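Local coordinates for protein glucanase (Clostridium thermocellum, PDB 5GXX) that probably hydrolyses beta-1,4-glucan chains of cellulose as a family 9 endoglucanase of the cellulosome, at residues Y239-C244 with H295-G300; S334-A339 with V419-R424; K220-T225 with R258-E263. The protein carries 1 engineered substitution. All blocks are in the same frame, centred on the assembly; numbering follows the deposited sequence.

Contact 1. Residues Y239-C244 with H295-G300; sequences YQWAHC and HLDTWG
W241 and L296 bring two loops together, their CA atoms 7.2 Å apart; neither 239-244 nor 295-300 is a regular helix or strand, and no hydrogen bond joins them. The first loop turns at Q240, the centre of an inverse gamma turn closed by a weak bond from W241 N to Y239 O, and runs extended through W241 and A242. The second ends at G300, which has a positive phi and sits at the N-cap of helix 301-318. Side chains make the join. L296 sets CD2 over one face of the W241 indole, 3.6 Å from the centroid of the six-membered ring and 15° off its normal, a CH-pi contact; L296 CD1 lies 3.7 Å from W241 CE3. With W241 CG anti to the backbone N (chi1 -159°), the indole reaches across to the leucine, and the two side chains meet at about a right angle. L296 CD2 also touches A242 CB at 3.8 Å, so a single methyl wedges between indole and alanine. At the far end of the indole, W241 CH2 lies 4.0 Å from D297 CG, the carboxylate plane turned 58° from the ring. Q240 NE2 donates to Y239 OH at 3.2 Å, the hydroxyl lying almost in the amide plane of Q240. Y304 meets the indole edge-to-face, and W275 of helix 263-276 touches L296. These loops join successive helices of the family 9 catalytic domain, an (alpha/alpha)6 barrel in this family; the contact packs two of its interhelical connections together, with the W241 side chain about 10 Å from a bound calcium ion.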
loop_
_atom_site.group_PDB
_atom_site.type_symbol
_atom_site.label_atom_id
_atom_site.label_comp_id
_atom_site.label_asym_id
_atom_site.label_seq_id
_atom_site.Cartn_x
_atom_site.Cartn_y
_atom_site.Cartn_z
ATOM N N TYR A 239 -37.980 23.824 -35.327
ATOM C CA TYR A 239 -39.108 23.341 -34.529
ATOM C C TYR A 239 -39.030 21.888 -34.055
ATOM O O TYR A 239 -39.824 21.501 -33.196
ATOM C CB TYR A 239 -40.433 23.546 -35.271
ATOM C CG TYR A 239 -40.582 22.746 -36.541
ATOM C CD1 TYR A 239 -39.994 23.184 -37.731
ATOM C CD2 TYR A 239 -41.299 21.554 -36.561
ATOM C CE1 TYR A 239 -40.108 22.432 -38.893
ATOM C CE2 TYR A 239 -41.424 20.800 -37.714
ATOM C CZ TYR A 239 -40.838 21.262 -38.886
ATOM O OH TYR A 239 -40.956 20.524 -40.040
ATOM N N GLN A 240 -38.088 21.118 -34.600
ATOM C CA GLN A 240 -37.976 19.674 -34.355
ATOM C C GLN A 240 -37.054 19.380 -33.163
ATOM O O GLN A 240 -36.024 18.704 -33.286
ATOM C CB GLN A 240 -37.506 18.958 -35.622
ATOM C CG GLN A 240 -38.431 19.125 -36.811
ATOM C CD GLN A 240 -37.992 18.318 -38.012
ATOM O OE1 GLN A 240 -37.054 17.517 -37.949
ATOM N NE2 GLN A 240 -38.679 18.531 -39.128
ATOM N N TRP A 241 -37.419 19.947 -32.018
ATOM C CA TRP A 241 -36.731 19.682 -30.769
ATOM C C TRP A 241 -37.700 20.083 -29.652
ATOM O O TRP A 241 -38.858 20.393 -29.937
ATOM C CB TRP A 241 -35.371 20.411 -30.722
ATOM C CG TRP A 241 -34.409 19.806 -29.728
ATOM C CD1 TRP A 241 -33.990 20.360 -28.554
ATOM C CD2 TRP A 241 -33.736 18.542 -29.835
ATOM N NE1 TRP A 241 -33.105 19.525 -27.916
ATOM C CE2 TRP A 241 -32.955 18.387 -28.666
ATOM C CE3 TRP A 241 -33.719 17.522 -30.799
ATOM C CZ2 TRP A 241 -32.143 17.267 -28.448
ATOM C CZ3 TRP A 241 -32.935 16.384 -30.557
ATOM C CH2 TRP A 241 -32.164 16.270 -29.386
ATOM N N ALA A 242 -37.238 20.054 -28.406
ATOM C CA ALA A 242 -38.010 20.459 -27.239
ATOM C C ALA A 242 -37.512 21.768 -26.646
ATOM O O ALA A 242 -36.310 22.033 -26.610
ATOM C CB ALA A 242 -37.946 19.401 -26.141
ATOM N N HIS A 243 -38.457 22.538 -26.116
ATOM C CA HIS A 243 -38.167 23.533 -25.096
ATOM C C HIS A 243 -37.339 22.867 -24.003
ATOM O O HIS A 243 -37.730 21.828 -23.483
ATOM C CB HIS A 243 -39.500 23.982 -24.515
ATOM C CG HIS A 243 -39.412 25.189 -23.637
ATOM N ND1 HIS A 243 -39.450 26.470 -24.147
ATOM C CD2 HIS A 243 -39.287 25.315 -22.294
ATOM C CE1 HIS A 243 -39.351 27.330 -23.148
ATOM N NE2 HIS A 243 -39.260 26.659 -22.012
ATOM N N CYS A 244 -36.205 23.473 -23.655
ATOM C CA CYS A 244 -35.330 22.906 -22.635
ATOM C C CYS A 244 -34.305 23.926 -22.154
ATOM O O CYS A 244 -34.261 25.064 -22.643
ATOM C CB CYS A 244 -34.599 21.692 -23.218
ATOM S SG CYS A 244 -33.447 22.091 -24.584
ATOM N N HIS A 295 -40.347 10.396 -27.802
ATOM C CA HIS A 295 -38.992 10.065 -27.354
ATOM C C HIS A 295 -37.949 10.831 -28.182
ATOM O O HIS A 295 -37.570 10.440 -29.303
ATOM C CB HIS A 295 -38.780 8.546 -27.456
ATOM C CG HIS A 295 -37.725 8.002 -26.539
ATOM N ND1 HIS A 295 -36.377 8.186 -26.773
ATOM C CD2 HIS A 295 -37.821 7.246 -25.418
ATOM C CE1 HIS A 295 -35.692 7.582 -25.820
ATOM N NE2 HIS A 295 -36.541 7.018 -24.975
ATOM N N LEU A 296 -37.522 11.969 -27.646
ATOM C CA LEU A 296 -36.730 12.888 -28.455
ATOM C C LEU A 296 -35.281 12.469 -28.636
ATOM O O LEU A 296 -34.719 12.681 -29.719
ATOM C CB LEU A 296 -36.811 14.329 -27.918
ATOM C CG LEU A 296 -36.046 15.422 -28.688
ATOM C CD1 LEU A 296 -36.755 15.635 -30.028
ATOM C CD2 LEU A 296 -35.990 16.674 -27.830
ATOM N N ASP A 297 -34.698 11.896 -27.584
ATOM C CA ASP A 297 -33.274 11.616 -27.580
ATOM C C ASP A 297 -33.024 10.565 -26.520
ATOM O O ASP A 297 -33.885 10.316 -25.684
ATOM C CB ASP A 297 -32.522 12.911 -27.245
ATOM C CG ASP A 297 -31.041 12.880 -27.630
ATOM O OD1 ASP A 297 -30.653 12.259 -28.637
ATOM O OD2 ASP A 297 -30.233 13.487 -26.905
ATOM N N THR A 298 -31.822 9.998 -26.542
ATOM C CA THR A 298 -31.375 9.008 -25.564
ATOM C C THR A 298 -31.419 9.564 -24.140
ATOM O O THR A 298 -31.791 8.835 -23.224
ATOM C CB THR A 298 -29.917 8.627 -25.899
ATOM O OG1 THR A 298 -29.887 8.076 -27.221
ATOM C CG2 THR A 298 -29.329 7.634 -24.920
ATOM N N TRP A 299 -31.088 10.841 -23.973
ATOM C CA TRP A 299 -30.933 11.460 -22.656
ATOM C C TRP A 299 -32.191 12.219 -22.264
ATOM O O TRP A 299 -32.676 13.068 -23.011
ATOM C CB TRP A 299 -29.698 12.370 -22.640
ATOM C CG TRP A 299 -28.466 11.607 -23.043
ATOM C CD1 TRP A 299 -27.657 10.864 -22.237
ATOM C CD2 TRP A 299 -27.934 11.484 -24.367
ATOM N NE1 TRP A 299 -26.647 10.286 -22.978
ATOM C CE2 TRP A 299 -26.799 10.648 -24.290
ATOM C CE3 TRP A 299 -28.316 11.990 -25.617
ATOM C CZ2 TRP A 299 -26.032 10.316 -25.413
ATOM C CZ3 TRP A 299 -27.547 11.667 -26.741
ATOM C CH2 TRP A 299 -26.416 10.839 -26.625
ATOM N N GLY A 300 -32.723 11.890 -21.086
ATOM C CA GLY A 300 -33.885 12.592 -20.542
ATOM C C GLY A 300 -35.121 12.676 -21.422
ATOM O O GLY A 300 -35.728 13.730 -21.540
#

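Contact 2. Residues S334-A339 with V419-R424; sequences SQIDYA and VGALCR
I336 points from helix 322-340 toward helix 412-429, where it meets A421, and the two branches of the isoleucine share the work. The longer one lies over the alanine: I336 CD1 is 3.4 Å from A421 CB, tighter than usual for two carbons, and I336 CG1 follows at 3.8 Å from the same A421 CB. The shorter branch goes to the leucine, I336 CG2 meeting L422 CD2 at 3.9 Å. Chi1 of I336 (-59°) sets the two branches apart, CG2 anti to the backbone N and CG1 beside it, and chi2 then places CD1 by the alanine. L422 does not start out facing the other helix; its CD2 branch bends round to the isoleucine. The small A421 lets the backbones come close, with CA atoms of I336 and A421 7.4 Å apart. I336 also rests on T306 and A309 of helix 301-318, while L422 packs on A10 and A14 of helix 7-20, so the pair sits where several helices meet. All three touching residues are buried, and no hydrogen bond or charge pair crosses between the segments: the two helices are held here by apolar packing and close fit alone, while polar groups such as D337 and R424 find their partners on other sides.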
loop_
_atom_site.group_PDB
_atom_site.type_symbol
_atom_site.label_atom_id
_atom_site.label_comp_id
_atom_site.label_asym_id
_atom_site.label_seq_id
_atom_site.Cartn_x
_atom_site.Cartn_y
_atom_site.Cartn_z
ATOM N N SER A 334 -51.355 12.695 -22.303
ATOM C CA SER A 334 -50.817 11.370 -22.571
ATOM C C SER A 334 -49.364 11.250 -22.120
ATOM O O SER A 334 -48.924 10.192 -21.674
ATOM C CB SER A 334 -50.962 10.980 -24.048
ATOM O OG SER A 334 -49.993 11.611 -24.856
ATOM N N GLN A 335 -48.617 12.347 -22.252
ATOM C CA GLN A 335 -47.209 12.283 -21.850
ATOM C C GLN A 335 -47.030 12.311 -20.337
ATOM O O GLN A 335 -46.211 11.576 -19.787
ATOM C CB GLN A 335 -46.392 13.414 -22.483
ATOM C CG GLN A 335 -46.459 13.394 -24.010
ATOM C CD GLN A 335 -46.039 12.064 -24.601
ATOM O OE1 GLN A 335 -44.862 11.702 -24.565
ATOM N NE2 GLN A 335 -46.995 11.345 -25.165
ATOM N N ILE A 336 -47.804 13.150 -19.659
ATOM C CA ILE A 336 -47.755 13.139 -18.208
ATOM C C ILE A 336 -48.199 11.778 -17.662
ATOM O O ILE A 336 -47.558 11.216 -16.776
ATOM C CB ILE A 336 -48.603 14.293 -17.602
ATOM C CG1 ILE A 336 -48.120 15.673 -18.094
ATOM C CG2 ILE A 336 -48.635 14.170 -16.066
ATOM C CD1 ILE A 336 -46.625 15.934 -17.909
ATOM N N ASP A 337 -49.290 11.249 -18.226
ATOM C CA ASP A 337 -49.806 9.973 -17.708
ATOM C C ASP A 337 -48.817 8.841 -17.939
ATOM O O ASP A 337 -48.673 7.962 -17.090
ATOM C CB ASP A 337 -51.191 9.611 -18.274
ATOM C CG ASP A 337 -52.299 10.528 -17.753
ATOM O OD1 ASP A 337 -52.055 11.317 -16.815
ATOM O OD2 ASP A 337 -53.413 10.459 -18.332
ATOM N N TYR A 338 -48.092 8.882 -19.060
ATOM C CA TYR A 338 -47.038 7.894 -19.283
ATOM C C TYR A 338 -46.021 7.938 -18.150
ATOM O O TYR A 338 -45.673 6.917 -17.569
ATOM C CB TYR A 338 -46.344 8.100 -20.637
ATOM C CG TYR A 338 -45.347 7.016 -20.985
ATOM C CD1 TYR A 338 -44.159 6.890 -20.279
ATOM C CD2 TYR A 338 -45.609 6.083 -21.982
ATOM C CE1 TYR A 338 -43.234 5.895 -20.573
ATOM C CE2 TYR A 338 -44.689 5.089 -22.289
ATOM C CZ TYR A 338 -43.487 5.023 -21.603
ATOM O OH TYR A 338 -42.560 4.026 -21.829
ATOM N N ALA A 339 -45.572 9.141 -17.799
ATOM C CA ALA A 339 -44.606 9.301 -16.702
ATOM C C ALA A 339 -45.103 8.791 -15.347
ATOM O O ALA A 339 -44.312 8.346 -14.508
ATOM C CB ALA A 339 -44.210 10.769 -16.602
ATOM N N VAL A 419 -43.486 19.942 -13.266
ATOM C CA VAL A 419 -44.266 20.766 -12.350
ATOM C C VAL A 419 -45.346 21.611 -13.021
ATOM O O VAL A 419 -46.488 21.603 -12.561
ATOM C CB VAL A 419 -43.342 21.628 -11.456
ATOM C CG1 VAL A 419 -44.164 22.680 -10.697
ATOM C CG2 VAL A 419 -42.587 20.728 -10.487
ATOM N N GLY A 420 -45.035 22.326 -14.100
ATOM C CA GLY A 420 -46.037 23.161 -14.768
ATOM C C GLY A 420 -47.186 22.329 -15.311
ATOM O O GLY A 420 -48.366 22.659 -15.148
ATOM N N ALA A 421 -46.870 21.212 -15.955
ATOM C CA ALA A 421 -47.915 20.299 -16.425
ATOM C C ALA A 421 -48.775 19.667 -15.325
ATOM O O ALA A 421 -49.998 19.537 -15.485
ATOM C CB ALA A 421 -47.280 19.260 -17.331
ATOM N N LEU A 422 -48.166 19.307 -14.196
ATOM C CA LEU A 422 -48.937 18.814 -13.052
ATOM C C LEU A 422 -49.823 19.916 -12.463
ATOM O O LEU A 422 -50.951 19.647 -12.038
ATOM C CB LEU A 422 -48.044 18.207 -11.968
ATOM C CG LEU A 422 -47.270 16.948 -12.355
ATOM C CD1 LEU A 422 -46.188 16.619 -11.312
ATOM C CD2 LEU A 422 -48.234 15.769 -12.547
ATOM N N CYS A 423 -49.328 21.145 -12.439
ATOM C CA CYS A 423 -50.192 22.270 -12.054
ATOM C C CYS A 423 -51.454 22.322 -12.917
ATOM O O CYS A 423 -52.555 22.458 -12.382
ATOM C CB CYS A 423 -49.469 23.610 -12.167
ATOM S SG CYS A 423 -48.257 23.906 -10.877
ATOM N N ARG A 424 -51.313 22.213 -14.238
ATOM C CA ARG A 424 -52.475 22.218 -15.123
ATOM C C ARG A 424 -53.434 21.069 -14.810
ATOM O O ARG A 424 -54.660 21.254 -14.769
ATOM C CB ARG A 424 -52.016 22.137 -16.584
ATOM C CG ARG A 424 -53.147 22.070 -17.607
ATOM C CD ARG A 424 -54.145 23.219 -17.433
ATOM N NE ARG A 424 -55.125 23.168 -18.513
ATOM C CZ ARG A 424 -56.119 22.278 -18.570
ATOM N NH1 ARG A 424 -56.311 21.381 -17.603
ATOM N NH2 ARG A 424 -56.942 22.287 -19.613
#

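Contact 3. Residues K220-T225 with R258-E263; sequences KAESYT and RATGKE. Engineered in segment 220-225: T225 (natural residue Ile).
E222 and K262 form a salt bridge, K262 NZ donating to E222 OE2 at 2.8 Å. The two side chains approach from opposite directions. The ammonium does not come in flat with the carboxylate but from above its plane, 38° out of it, and E222 OE1 stays farther away, at 3.7 Å from K262 NZ. One oxygen therefore carries the bond. A bend at chi3 of K262 (88°) turns the end of its chain, and K262 CD lies 3.4 Å from E222 OE2. That same oxygen is hydrogen-bonded to Y265 OH, so two partners grip it and hold the carboxylate in place; R215 makes a long, weak ion pair with E222 OE1.

Van der Waals contact is slight: T260 CG2 lies 4.2 Å from E222 OE2, and the nearest CA atoms, those of E222 and T260, are 10.2 Å apart. The long glutamate and lysine thus span the gap between backbones.

The lysine stands in the short link between helices 249-260 and 263-276. G261, with positive phi, is the first residue to leave helical geometry, and K262 occupies the N-cap position of helix 263-276. The link is thus a tight helix-to-helix corner, facing helix 215-224 near the surface of the family 9 catalytic domain.

Hydrogen bonds within each segment shape these ends. K262 N donates to T260 OG1 at 3.0 Å, forming an ST turn across the corner, while T260 OG1 is also bonded to L256 O. On the other side S223 OG donates to K220 O at 2.7 Å, meeting a lone pair in the carbonyl plane.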
loop_
_atom_site.group_PDB
_atom_site.type_symbol
_atom_site.label_atom_id
_atom_site.label_comp_id
_atom_site.label_asym_id
_atom_site.label_seq_id
_atom_site.Cartn_x
_atom_site.Cartn_y
_atom_site.Cartn_z
ATOM N N LYS A 220 -37.518 44.451 -29.074
ATOM C CA LYS A 220 -36.324 43.620 -28.943
ATOM C C LYS A 220 -36.642 42.152 -29.255
ATOM O O LYS A 220 -35.982 41.514 -30.077
ATOM C CB LYS A 220 -35.743 43.756 -27.529
ATOM C CG LYS A 220 -34.984 45.052 -27.276
ATOM C CD LYS A 220 -33.519 44.860 -27.637
ATOM C CE LYS A 220 -32.664 46.086 -27.361
ATOM N NZ LYS A 220 -31.302 45.763 -27.858
ATOM N N ALA A 221 -37.657 41.625 -28.582
ATOM C CA ALA A 221 -38.050 40.224 -28.768
ATOM C C ALA A 221 -38.252 39.911 -30.249
ATOM O O ALA A 221 -37.647 38.975 -30.788
ATOM C CB ALA A 221 -39.318 39.921 -27.971
ATOM N N GLU A 222 -39.072 40.730 -30.903
ATOM C CA GLU A 222 -39.398 40.516 -32.312
ATOM C C GLU A 222 -38.185 40.650 -33.230
ATOM O O GLU A 222 -38.102 39.956 -34.243
ATOM C CB GLU A 222 -40.593 41.372 -32.740
ATOM C CG GLU A 222 -41.835 41.046 -31.921
ATOM C CD GLU A 222 -43.138 41.474 -32.559
ATOM O OE1 GLU A 222 -43.497 42.671 -32.433
ATOM O OE2 GLU A 222 -43.815 40.607 -33.161
ATOM N N SER A 223 -37.210 41.458 -32.821
ATOM C CA SER A 223 -35.955 41.627 -33.549
ATOM C C SER A 223 -35.042 40.398 -33.513
ATOM O O SER A 223 -34.150 40.248 -34.349
ATOM C CB SER A 223 -35.204 42.855 -33.020
ATOM O OG SER A 223 -34.352 42.547 -31.928
ATOM N N TYR A 224 -35.242 39.519 -32.535
ATOM C CA TYR A 224 -34.381 38.348 -32.399
ATOM C C TYR A 224 -34.828 37.173 -33.257
ATOM O O TYR A 224 -34.016 36.289 -33.537
ATOM C CB TYR A 224 -34.290 37.877 -30.944
ATOM C CG TYR A 224 -33.739 38.894 -29.970
ATOM C CD1 TYR A 224 -32.494 39.485 -30.165
ATOM C CD2 TYR A 224 -34.457 39.234 -28.829
ATOM C CE1 TYR A 224 -31.995 40.418 -29.260
ATOM C CE2 TYR A 224 -33.960 40.160 -27.917
ATOM C CZ TYR A 224 -32.734 40.751 -28.142
ATOM O OH TYR A 224 -32.249 41.663 -27.217
ATOM N N THR A 225 -36.092 37.158 -33.675
ATOM C CA THR A 225 -36.612 35.974 -34.364
ATOM C C THR A 225 -35.869 35.589 -35.647
ATOM O O THR A 225 -35.626 34.409 -35.868
ATOM C CB THR A 225 -38.148 35.985 -34.573
ATOM O OG1 THR A 225 -38.542 37.130 -35.338
ATOM C CG2 THR A 225 -38.866 36.009 -33.234
ATOM N N ARG A 258 -49.703 34.411 -27.990
ATOM C CA ARG A 258 -50.716 34.948 -27.084
ATOM C C ARG A 258 -50.639 36.478 -26.979
ATOM O O ARG A 258 -51.669 37.159 -27.052
ATOM C CB ARG A 258 -50.675 34.241 -25.728
ATOM C CG ARG A 258 -51.768 34.644 -24.753
ATOM C CD ARG A 258 -51.801 33.705 -23.563
ATOM N NE ARG A 258 -50.574 33.826 -22.773
ATOM C CZ ARG A 258 -50.245 33.041 -21.755
ATOM N NH1 ARG A 258 -51.048 32.063 -21.370
ATOM N NH2 ARG A 258 -49.109 33.257 -21.108
ATOM N N ALA A 259 -49.431 37.025 -26.871
ATOM C CA ALA A 259 -49.262 38.467 -26.642
ATOM C C ALA A 259 -49.568 39.392 -27.820
ATOM O O ALA A 259 -50.174 40.447 -27.617
ATOM C CB ALA A 259 -47.879 38.774 -26.073
ATOM N N THR A 260 -49.143 39.029 -29.028
ATOM C CA THR A 260 -49.360 39.869 -30.206
ATOM C C THR A 260 -50.540 39.388 -31.046
ATOM O O THR A 260 -51.096 40.154 -31.836
ATOM C CB THR A 260 -48.127 39.929 -31.133
ATOM O OG1 THR A 260 -47.941 38.654 -31.765
ATOM C CG2 THR A 260 -46.867 40.330 -30.358
ATOM N N GLY A 261 -50.885 38.110 -30.865
ATOM C CA GLY A 261 -51.879 37.429 -31.688
ATOM C C GLY A 261 -51.444 37.254 -33.132
ATOM O O GLY A 261 -52.225 36.790 -33.963
ATOM N N LYS A 262 -50.201 37.623 -33.434
ATOM C CA LYS A 262 -49.674 37.536 -34.791
ATOM C C LYS A 262 -49.637 36.098 -35.304
ATOM O O LYS A 262 -49.345 35.155 -34.555
ATOM C CB LYS A 262 -48.287 38.177 -34.907
ATOM C CG LYS A 262 -48.298 39.702 -34.913
ATOM C CD LYS A 262 -46.936 40.278 -34.578
ATOM C CE LYS A 262 -46.077 40.442 -35.819
ATOM N NZ LYS A 262 -44.960 41.396 -35.539
ATOM N N GLU A 263 -49.949 35.951 -36.587
ATOM C CA GLU A 263 -50.102 34.645 -37.217
ATOM C C GLU A 263 -48.774 33.899 -37.346
ATOM O O GLU A 263 -48.749 32.668 -37.261
ATOM C CB GLU A 263 -50.812 34.803 -38.570
ATOM C CG GLU A 263 -50.833 33.565 -39.454
ATOM C CD GLU A 263 -51.705 32.441 -38.920
ATOM O OE1 GLU A 263 -52.418 32.629 -37.902
ATOM O OE2 GLU A 263 -51.654 31.353 -39.541
#

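Overall arrangement
All three contacts lie in the family 9 catalytic region, on the same side of the chain's centre, yet none touches another. Contacts 1 and 2 are the nearest pair, with centres 16 Å apart and nearest atoms about 6 Å apart; helix 301-318 connects them, bearing Y304 against contact 1 and T306 and A309 against contact 2. Contact 3 lies farther out, its centre 24 Å from that of contact 1 and 27 Å from that of contact 2. Contacts 1 and 3 alternate along the chain, whereas contact 2 follows both. Of the two calcium ions, the one bound by S195, G196, D199, E200 and D246 lies by contact 1, D246 coming two residues after segment 239-244.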